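Local atomic coordinates of interleukin-20 receptor subunit beta (Homo sapiens, PDB entry 6DF3), a protein that pairs with IL20RA to form a receptor for interleukins 19, 20 and 24, and with IL22RA1 to form one for interleukins 20 and 24. Residues I120-L125 with F131-W136; S8-N13 with L17-P22; I50-C55 with P61-T66. The protein carries 1 engineered substitution. One frame throughout, in Å; residues are numbered along the deposited sequence.

Contact 1: residues I120-L125 with F131-W136; sequences IELEDL and FLVAYW
Leu122 and Phe131 face each other across the hydrophobic core of the second fibronectin type III domain, a worked example of how the two sheets of a beta sandwich interlock. Strands 117-122 and 130-137 belong to opposite sheets; the axes of their short segments lie 10.2 Å apart, too far for backbone pairing, so the contact is made largely by side chains.

Leu122 can be followed outward from its backbone. Its CB sits over one face of the Phe131 ring, 4.0 Å from the centroid and 17° off the normal, a CH-pi contact. From CG the two methyls diverge: CD2 stays by the ring, 3.6 Å from Phe131 CD2, whereas CD1 reaches back to Phe131 CG and CB and also touches Val133 CG2 at 4.1 Å. The Leu122 and Phe131 side chains thus slide past each other in opposite directions.

Next to them, Ile120 meets Val133 tip to tip. With CG1 anti to the backbone N (chi1 -163°) and the chain then fully extended, CD1 is carried to 3.7 Å from Val133 CG1. Leu158 of strand 156-160 packs on both, while Val149 covers Leu122 and Val133.

Past the strand end, the Leu125 side chain crosses that of Phe131 at about a right angle, its CD1 approaching the ring obliquely, 4.1 Å from Phe131 CE2. The outermost ring carbon, Phe131 CZ, comes obliquely to within 3.2 Å of the carbonyl oxygen Glu123 O.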
loop_
_atom_site.group_PDB
_atom_site.type_symbol
_atom_site.label_atom_id
_atom_site.label_comp_id
_atom_site.label_asym_id
_atom_site.label_seq_id
_atom_site.Cartn_x
_atom_site.Cartn_y
_atom_site.Cartn_z
ATOM N N ILE C 120 20.751 17.893 6.521
ATOM C CA ILE C 120 20.032 17.355 7.644
ATOM C C ILE C 120 20.003 15.830 7.496
ATOM O O ILE C 120 19.984 15.281 6.367
ATOM C CB ILE C 120 18.617 17.990 7.764
ATOM C CG1 ILE C 120 18.026 17.736 9.155
ATOM C CG2 ILE C 120 17.644 17.467 6.704
ATOM C CD1 ILE C 120 16.664 18.371 9.423
ATOM N N GLU C 121 20.043 15.145 8.634
ATOM C CA GLU C 121 19.837 13.696 8.717
ATOM C C GLU C 121 18.902 13.416 9.879
ATOM O O GLU C 121 19.269 13.598 11.034
ATOM C CB GLU C 121 21.181 13.007 8.929
ATOM C CG GLU C 121 21.096 11.506 9.177
ATOM C CD GLU C 121 22.407 10.788 8.871
ATOM O OE1 GLU C 121 23.476 11.433 8.844
ATOM O OE2 GLU C 121 22.358 9.559 8.640
ATOM N N LEU C 122 17.683 13.001 9.580
ATOM C CA LEU C 122 16.737 12.682 10.615
ATOM C C LEU C 122 16.988 11.272 11.093
ATOM O O LEU C 122 17.875 10.559 10.590
ATOM C CB LEU C 122 15.289 12.895 10.160
ATOM C CG LEU C 122 15.099 14.402 9.873
ATOM C CD1 LEU C 122 14.375 14.722 8.555
ATOM C CD2 LEU C 122 14.408 15.041 11.048
ATOM N N GLU C 123 16.280 10.956 12.168
ATOM C CA GLU C 123 16.312 9.663 12.794
ATOM C C GLU C 123 15.276 8.805 12.057
ATOM O O GLU C 123 14.177 9.274 11.753
ATOM C CB GLU C 123 15.940 9.846 14.259
ATOM C CG GLU C 123 16.190 8.631 15.145
ATOM C CD GLU C 123 15.647 8.819 16.556
ATOM O OE1 GLU C 123 14.425 9.150 16.685
ATOM O OE2 GLU C 123 16.461 8.663 17.510
ATOM N N ASP C 124 15.637 7.576 11.751
ATOM C CA ASP C 124 14.727 6.637 11.036
ATOM C C ASP C 124 13.552 6.120 11.859
ATOM O O ASP C 124 13.616 5.031 12.369
ATOM C CB ASP C 124 15.548 5.451 10.561
ATOM C CG ASP C 124 14.795 4.548 9.576
ATOM O OD1 ASP C 124 13.531 4.425 9.620
ATOM O OD2 ASP C 124 15.503 3.904 8.768
ATOM N N LEU C 125 12.450 6.856 11.936
ATOM C CA LEU C 125 11.260 6.350 12.603
ATOM C C LEU C 125 10.333 5.361 11.806
ATOM O O LEU C 125 9.281 4.913 12.320
ATOM C CB LEU C 125 10.443 7.526 13.131
ATOM C CG LEU C 125 11.221 8.398 14.130
ATOM C CD1 LEU C 125 10.490 9.708 14.335
ATOM C CD2 LEU C 125 11.353 7.676 15.482
ATOM N N PHE C 131 8.407 13.560 7.569
ATOM C CA PHE C 131 9.128 14.650 8.288
ATOM C C PHE C 131 8.898 15.991 7.602
ATOM O O PHE C 131 9.066 16.122 6.371
ATOM C CB PHE C 131 10.646 14.415 8.382
ATOM C CG PHE C 131 11.022 13.175 9.133
ATOM C CD1 PHE C 131 11.064 11.941 8.490
ATOM C CD2 PHE C 131 11.307 13.222 10.520
ATOM C CE1 PHE C 131 11.409 10.779 9.186
ATOM C CE2 PHE C 131 11.670 12.066 11.227
ATOM C CZ PHE C 131 11.706 10.842 10.566
ATOM N N LEU C 132 8.480 16.947 8.423
ATOM C CA LEU C 132 8.445 18.360 8.108
ATOM C C LEU C 132 9.677 19.029 8.665
ATOM O O LEU C 132 10.001 18.890 9.828
ATOM C CB LEU C 132 7.262 18.988 8.797
ATOM C CG LEU C 132 6.515 20.029 8.015
ATOM C CD1 LEU C 132 5.184 19.388 7.663
ATOM C CD2 LEU C 132 6.357 21.347 8.803
ATOM N N VAL C 133 10.365 19.784 7.841
ATOM C CA VAL C 133 11.564 20.502 8.271
ATOM C C VAL C 133 11.337 21.957 7.937
ATOM O O VAL C 133 11.060 22.290 6.795
ATOM C CB VAL C 133 12.850 19.962 7.609
ATOM C CG1 VAL C 133 14.088 20.646 8.173
ATOM C CG2 VAL C 133 12.954 18.459 7.845
ATOM N N ALA C 134 11.397 22.804 8.957
ATOM C CA ALA C 134 11.313 24.256 8.792
ATOM C C ALA C 134 12.712 24.760 8.870
ATOM O O ALA C 134 13.486 24.320 9.748
ATOM C CB ALA C 134 10.472 24.907 9.882
ATOM N N TYR C 135 13.047 25.638 7.916
ATOM C CA TYR C 135 14.308 26.341 7.940
ATOM C C TYR C 135 14.215 27.777 7.393
ATOM O O TYR C 135 13.354 28.100 6.553
ATOM C CB TYR C 135 15.390 25.537 7.204
ATOM C CG TYR C 135 15.219 25.326 5.695
ATOM C CD1 TYR C 135 15.721 26.239 4.719
ATOM C CD2 TYR C 135 14.612 24.172 5.247
ATOM C CE1 TYR C 135 15.547 25.976 3.353
ATOM C CE2 TYR C 135 14.448 23.907 3.914
ATOM C CZ TYR C 135 14.905 24.775 2.977
ATOM O OH TYR C 135 14.649 24.309 1.711
ATOM N N TRP C 136 15.131 28.613 7.878
ATOM C CA TRP C 136 15.121 30.051 7.596
ATOM C C TRP C 136 16.511 30.658 7.802
ATOM O O TRP C 136 17.339 30.137 8.563
ATOM C CB TRP C 136 14.080 30.779 8.478
ATOM C CG TRP C 136 14.358 30.746 9.999
ATOM C CD1 TRP C 136 15.112 31.647 10.722
ATOM C CD2 TRP C 136 13.870 29.786 10.951
ATOM N NE1 TRP C 136 15.138 31.291 12.051
ATOM C CE2 TRP C 136 14.380 30.160 12.220
ATOM C CE3 TRP C 136 13.060 28.640 10.851
ATOM C CZ2 TRP C 136 14.116 29.439 13.372
ATOM C CZ3 TRP C 136 12.791 27.909 12.001
ATOM C CH2 TRP C 136 13.322 28.312 13.254
#

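Contact 2: residues S8-N13 with L17-P22; sequences SVLSTN and LLMWSP
Ser8 and Met19 form an antiparallel hydrogen-bonded pair whose side chains emerge on the same side of the sheet. Ser8 N donates to Met19 O at 3.0 Å, and Met19 N returns a 2.9 Å bond to Ser8 O. Above this pair the Met19 chain folds at its thioether (chi3 -34°), which turns the methyl back over the neighbouring strand: Met19 CE lies 3.5 Å from Ser8 OG and 4.1 Å from Leu10 CB, bridging two residues of segment 8-13.

Leu17 makes the next hydrogen-bonded pair, with Leu10. Leu17 N gives a 2.9 Å bond to Leu10 O, and Leu17 CB rests 3.4 Å from that same Leu10 O. Leu17 O accepts from Leu10 N and also receives a weaker CA-H...O contact from Val9 CA, 3.3 Å from Leu17 O. Beyond the contact, Leu17 also packs on Glu62 of the next strand.

The other face carries Val9 and Leu18, which cross at about a right angle with Val9 CG2 3.9 Å from Leu18 CD1. Val9 packs on Leu93 and Phe97, and Leu18 on Val34, all in the facing sheet. This two-faced pairing is that of the beta hairpin opening a fibronectin type III sandwich, here the first of the two domains.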
loop_
_atom_site.group_PDB
_atom_site.type_symbol
_atom_site.label_atom_id
_atom_site.label_comp_id
_atom_site.label_asym_id
_atom_site.label_seq_id
_atom_site.Cartn_x
_atom_site.Cartn_y
_atom_site.Cartn_z
ATOM N N SER C 8 -0.899 -3.142 30.633
ATOM C CA SER C 8 -0.937 -1.841 29.994
ATOM C C SER C 8 -0.214 -1.860 28.615
ATOM O O SER C 8 0.554 -2.759 28.330
ATOM C CB SER C 8 -0.372 -0.759 30.962
ATOM O OG SER C 8 1.048 -0.783 30.972
ATOM N N VAL C 9 -0.498 -0.876 27.770
ATOM C CA VAL C 9 0.226 -0.685 26.522
ATOM C C VAL C 9 1.070 0.593 26.612
ATOM O O VAL C 9 0.529 1.647 26.788
ATOM C CB VAL C 9 -0.737 -0.600 25.308
ATOM C CG1 VAL C 9 0.050 -0.420 24.012
ATOM C CG2 VAL C 9 -1.591 -1.878 25.183
ATOM N N LEU C 10 2.377 0.479 26.430
ATOM C CA LEU C 10 3.255 1.582 26.119
ATOM C C LEU C 10 3.445 1.689 24.587
ATOM O O LEU C 10 4.030 0.801 23.960
ATOM C CB LEU C 10 4.608 1.362 26.780
ATOM C CG LEU C 10 5.708 2.397 26.505
ATOM C CD1 LEU C 10 5.254 3.720 27.094
ATOM C CD2 LEU C 10 7.014 1.934 27.140
ATOM N N SER C 11 2.952 2.779 24.013
ATOM C CA SER C 11 3.027 3.008 22.616
ATOM C C SER C 11 3.789 4.284 22.384
ATOM O O SER C 11 3.291 5.353 22.695
ATOM C CB SER C 11 1.655 3.075 21.941
ATOM O OG SER C 11 1.757 3.529 20.566
ATOM N N THR C 12 4.951 4.115 21.748
ATOM C CA THR C 12 5.935 5.125 21.474
ATOM C C THR C 12 6.234 5.128 19.961
ATOM O O THR C 12 6.664 4.075 19.430
ATOM C CB THR C 12 7.257 4.757 22.170
ATOM O OG1 THR C 12 7.018 4.697 23.564
ATOM C CG2 THR C 12 8.224 5.850 21.948
ATOM N N ASN C 13 6.053 6.286 19.315
ATOM C CA ASN C 13 6.309 6.460 17.843
ATOM C C ASN C 13 5.799 5.254 16.978
ATOM O O ASN C 13 6.570 4.583 16.272
ATOM C CB ASN C 13 7.793 6.706 17.631
ATOM C CG ASN C 13 8.200 8.085 18.055
ATOM O OD1 ASN C 13 7.401 9.031 18.029
ATOM N ND2 ASN C 13 9.430 8.211 18.493
ATOM N N LEU C 17 3.860 -1.770 22.664
ATOM C CA LEU C 17 4.316 -2.792 23.600
ATOM C C LEU C 17 3.238 -3.126 24.626
ATOM O O LEU C 17 2.879 -2.277 25.394
ATOM C CB LEU C 17 5.554 -2.268 24.358
ATOM C CG LEU C 17 6.942 -2.827 24.165
ATOM C CD1 LEU C 17 7.930 -2.349 25.277
ATOM C CD2 LEU C 17 6.907 -4.343 24.139
ATOM N N LEU C 18 2.723 -4.345 24.643
ATOM C CA LEU C 18 1.838 -4.792 25.721
ATOM C C LEU C 18 2.721 -5.295 26.848
ATOM O O LEU C 18 3.783 -5.856 26.547
ATOM C CB LEU C 18 0.896 -5.888 25.240
ATOM C CG LEU C 18 -0.051 -6.513 26.286
ATOM C CD1 LEU C 18 -1.034 -5.451 26.705
ATOM C CD2 LEU C 18 -0.755 -7.721 25.708
ATOM N N MET C 19 2.334 -5.052 28.118
ATOM C CA MET C 19 3.215 -5.284 29.342
ATOM C C MET C 19 2.333 -5.702 30.461
ATOM O O MET C 19 1.181 -5.322 30.484
ATOM C CB MET C 19 3.992 -4.061 29.856
ATOM C CG MET C 19 4.932 -3.459 28.806
ATOM S SD MET C 19 5.731 -1.855 29.180
ATOM C CE MET C 19 4.447 -1.040 30.138
ATOM N N TRP C 20 2.876 -6.527 31.336
ATOM C CA TRP C 20 2.142 -7.045 32.474
ATOM C C TRP C 20 3.166 -7.371 33.567
ATOM O O TRP C 20 4.352 -7.422 33.290
ATOM C CB TRP C 20 1.273 -8.248 32.049
ATOM C CG TRP C 20 2.032 -9.341 31.334
ATOM C CD1 TRP C 20 2.647 -10.372 31.911
ATOM C CD2 TRP C 20 2.244 -9.496 29.919
ATOM N NE1 TRP C 20 3.243 -11.170 30.980
ATOM C CE2 TRP C 20 3.012 -10.660 29.741
ATOM C CE3 TRP C 20 1.861 -8.774 28.800
ATOM C CZ2 TRP C 20 3.420 -11.128 28.472
ATOM C CZ3 TRP C 20 2.274 -9.219 27.529
ATOM C CH2 TRP C 20 3.037 -10.401 27.380
ATOM N N SER C 21 2.709 -7.572 34.803
ATOM C CA SER C 21 3.585 -8.055 35.865
ATOM C C SER C 21 3.815 -9.562 35.679
ATOM O O SER C 21 2.904 -10.272 35.306
ATOM C CB SER C 21 2.973 -7.867 37.253
ATOM O OG SER C 21 2.482 -6.573 37.405
ATOM N N PRO C 22 5.030 -10.039 35.974
ATOM C CA PRO C 22 5.265 -11.452 35.790
ATOM C C PRO C 22 4.534 -12.292 36.816
ATOM O O PRO C 22 4.396 -11.886 37.968
ATOM C CB PRO C 22 6.779 -11.577 35.991
ATOM C CG PRO C 22 7.122 -10.445 36.893
ATOM C CD PRO C 22 6.270 -9.334 36.378
#

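Contact 3: residues I50-C55 with P61-T66; sequences IPSSWC and PECDVT
Segments 50-55 and 61-66 run obliquely, in roughly opposite directions, without pairing as strands: the CA atoms of Cys55 and Cys63 are 6.2 Å apart, and Ser52 falls nearest Val65. A covalent bond and a water hold them instead. The disulfide joins Cys55 SG to Cys63 SG at 2.0 Å with a right-handed twist (chi3 103°).

Beside the bridge, Ser52 OG lies 3.6 Å from Cys63 SG; this hydroxyl is also hydrogen-bonded to Asp68. A single water accepts from Trp54 N and donates to both Ser52 OG and Asp64 O, satisfying polar atoms of both segments. Trp54 brings the edge of its indole, at CD1, to 4.1 Å from Asp64 O, while NE1 is hydrogen-bonded to Asp67. Asp64 OD1 accepts from Thr66 N at 2.9 Å, an Asx turn just past the bridge.

Another protein chain of the complex meets Ile50, Pro51 and Ser53. Both cysteines pack on Val34 of strand 31-37. Cys63 belongs to strand 62-64, in the sheet of strand 15-19, and a backbone hydrogen bond joins Cys55 to Val34 in the opposite sheet, so the disulfide fastens the two layers of the first domain.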
loop_
_atom_site.group_PDB
_atom_site.type_symbol
_atom_site.label_atom_id
_atom_site.label_comp_id
_atom_site.label_asym_id
_atom_site.label_seq_id
_atom_site.Cartn_x
_atom_site.Cartn_y
_atom_site.Cartn_z
ATOM N N ILE C 50 -7.833 -13.385 18.095
ATOM C CA ILE C 50 -6.834 -13.763 17.109
ATOM C C ILE C 50 -5.441 -13.866 17.756
ATOM O O ILE C 50 -5.027 -12.992 18.515
ATOM C CB ILE C 50 -6.802 -12.674 16.027
ATOM C CG1 ILE C 50 -8.215 -12.490 15.511
ATOM C CG2 ILE C 50 -5.758 -12.974 14.950
ATOM C CD1 ILE C 50 -8.360 -11.218 14.755
ATOM N N PRO C 51 -4.681 -14.907 17.400
ATOM C CA PRO C 51 -3.325 -14.996 17.931
ATOM C C PRO C 51 -2.439 -13.884 17.477
ATOM O O PRO C 51 -2.456 -13.523 16.312
ATOM C CB PRO C 51 -2.781 -16.331 17.331
ATOM C CG PRO C 51 -4.009 -17.136 17.081
ATOM C CD PRO C 51 -5.109 -16.169 16.754
ATOM N N SER C 52 -1.644 -13.380 18.404
ATOM C CA SER C 52 -0.658 -12.385 18.148
ATOM C C SER C 52 0.385 -12.909 17.162
ATOM O O SER C 52 0.677 -14.091 17.121
ATOM C CB SER C 52 0.040 -12.084 19.471
ATOM O OG SER C 52 0.951 -11.009 19.278
ATOM N N SER C 53 0.981 -12.012 16.389
ATOM C CA SER C 53 1.992 -12.418 15.401
ATOM C C SER C 53 3.234 -13.025 16.091
ATOM O O SER C 53 3.635 -14.143 15.789
ATOM C CB SER C 53 2.365 -11.229 14.511
ATOM O OG SER C 53 1.327 -10.903 13.574
ATOM N N TRP C 54 3.780 -12.325 17.079
ATOM C CA TRP C 54 5.061 -12.726 17.701
ATOM C C TRP C 54 4.997 -13.232 19.120
ATOM O O TRP C 54 6.067 -13.444 19.723
ATOM C CB TRP C 54 6.050 -11.575 17.641
ATOM C CG TRP C 54 6.191 -11.072 16.288
ATOM C CD1 TRP C 54 5.896 -9.829 15.856
ATOM C CD2 TRP C 54 6.621 -11.816 15.141
ATOM N NE1 TRP C 54 6.145 -9.730 14.509
ATOM C CE2 TRP C 54 6.594 -10.932 14.042
ATOM C CE3 TRP C 54 7.019 -13.156 14.932
ATOM C CZ2 TRP C 54 6.962 -11.325 12.739
ATOM C CZ3 TRP C 54 7.395 -13.548 13.653
ATOM C CH2 TRP C 54 7.362 -12.632 12.561
ATOM N N CYS C 55 3.791 -13.451 19.666
ATOM C CA CYS C 55 3.657 -13.889 21.074
ATOM C C CYS C 55 2.712 -14.999 21.380
ATOM O O CYS C 55 1.762 -14.832 22.111
ATOM C CB CYS C 55 3.302 -12.707 21.952
ATOM S SG CYS C 55 4.454 -11.352 21.677
ATOM N N PRO C 61 7.958 -10.536 30.211
ATOM C CA PRO C 61 6.648 -10.015 30.604
ATOM C C PRO C 61 6.122 -8.915 29.602
ATOM O O PRO C 61 5.483 -7.951 30.001
ATOM C CB PRO C 61 6.937 -9.470 32.006
ATOM C CG PRO C 61 8.343 -8.937 31.889
ATOM C CD PRO C 61 9.030 -9.660 30.738
ATOM N N GLU C 62 6.364 -9.093 28.301
ATOM C CA GLU C 62 5.916 -8.149 27.309
ATOM C C GLU C 62 5.768 -8.773 25.901
ATOM O O GLU C 62 6.083 -9.935 25.675
ATOM C CB GLU C 62 6.817 -6.897 27.340
ATOM C CG GLU C 62 8.188 -7.133 26.771
ATOM C CD GLU C 62 9.179 -6.013 27.081
ATOM O OE1 GLU C 62 9.267 -5.572 28.252
ATOM O OE2 GLU C 62 9.904 -5.596 26.152
ATOM N N CYS C 63 5.215 -7.989 24.982
ATOM C CA CYS C 63 4.972 -8.409 23.603
ATOM C C CYS C 63 4.859 -7.176 22.734
ATOM O O CYS C 63 3.991 -6.328 22.962
ATOM C CB CYS C 63 3.647 -9.160 23.487
ATOM S SG CYS C 63 3.206 -9.753 21.787
ATOM N N ASP C 64 5.704 -7.100 21.720
ATOM C CA ASP C 64 5.537 -6.165 20.658
ATOM C C ASP C 64 4.346 -6.551 19.724
ATOM O O ASP C 64 4.508 -7.368 18.816
ATOM C CB ASP C 64 6.849 -6.024 19.881
ATOM C CG ASP C 64 6.818 -4.870 18.917
ATOM O OD1 ASP C 64 5.695 -4.398 18.601
ATOM O OD2 ASP C 64 7.904 -4.413 18.481
ATOM N N VAL C 65 3.186 -5.898 19.896
ATOM C CA VAL C 65 1.990 -6.170 19.130
ATOM C C VAL C 65 1.854 -5.199 17.962
ATOM O O VAL C 65 0.793 -5.016 17.398
ATOM C CB VAL C 65 0.708 -6.081 20.023
ATOM C CG1 VAL C 65 0.792 -7.037 21.209
ATOM C CG2 VAL C 65 0.490 -4.713 20.604
ATOM N N THR C 66 2.921 -4.515 17.614
ATOM C CA THR C 66 2.872 -3.548 16.525
ATOM C C THR C 66 2.237 -4.128 15.264
ATOM O O THR C 66 1.371 -3.525 14.677
ATOM C CB THR C 66 4.280 -3.030 16.263
ATOM O OG1 THR C 66 4.805 -2.415 17.482
ATOM C CG2 THR C 66 4.296 -2.042 15.043
HETATM O O HOH W 1 2.791 -9.656 17.935
#

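Overall arrangement
From the N terminus, contact 2 comes first, closing the short turn of the hairpin between strands 8-12 and 15-19. Contact 3 follows, closing the loop between residues 55 and 61; its strand 62-64 lies beside strand 15-19, where Leu18 N bonds to Cys63 O at 2.9 Å, so contact 3 ties the sheet of contact 2 to the facing sheet of the first fibronectin type III domain. Contact 1 opens only in the second domain, where it closes the connection between strands on opposite sheets. The three are in series, none nested or crossed. Across the domain junction, Asn13 ND2 packs against Leu125 CD2 at 3.6 Å, joining contact 2 to contact 1; contact 3 has its nearest atoms about 9 Å from contact 1.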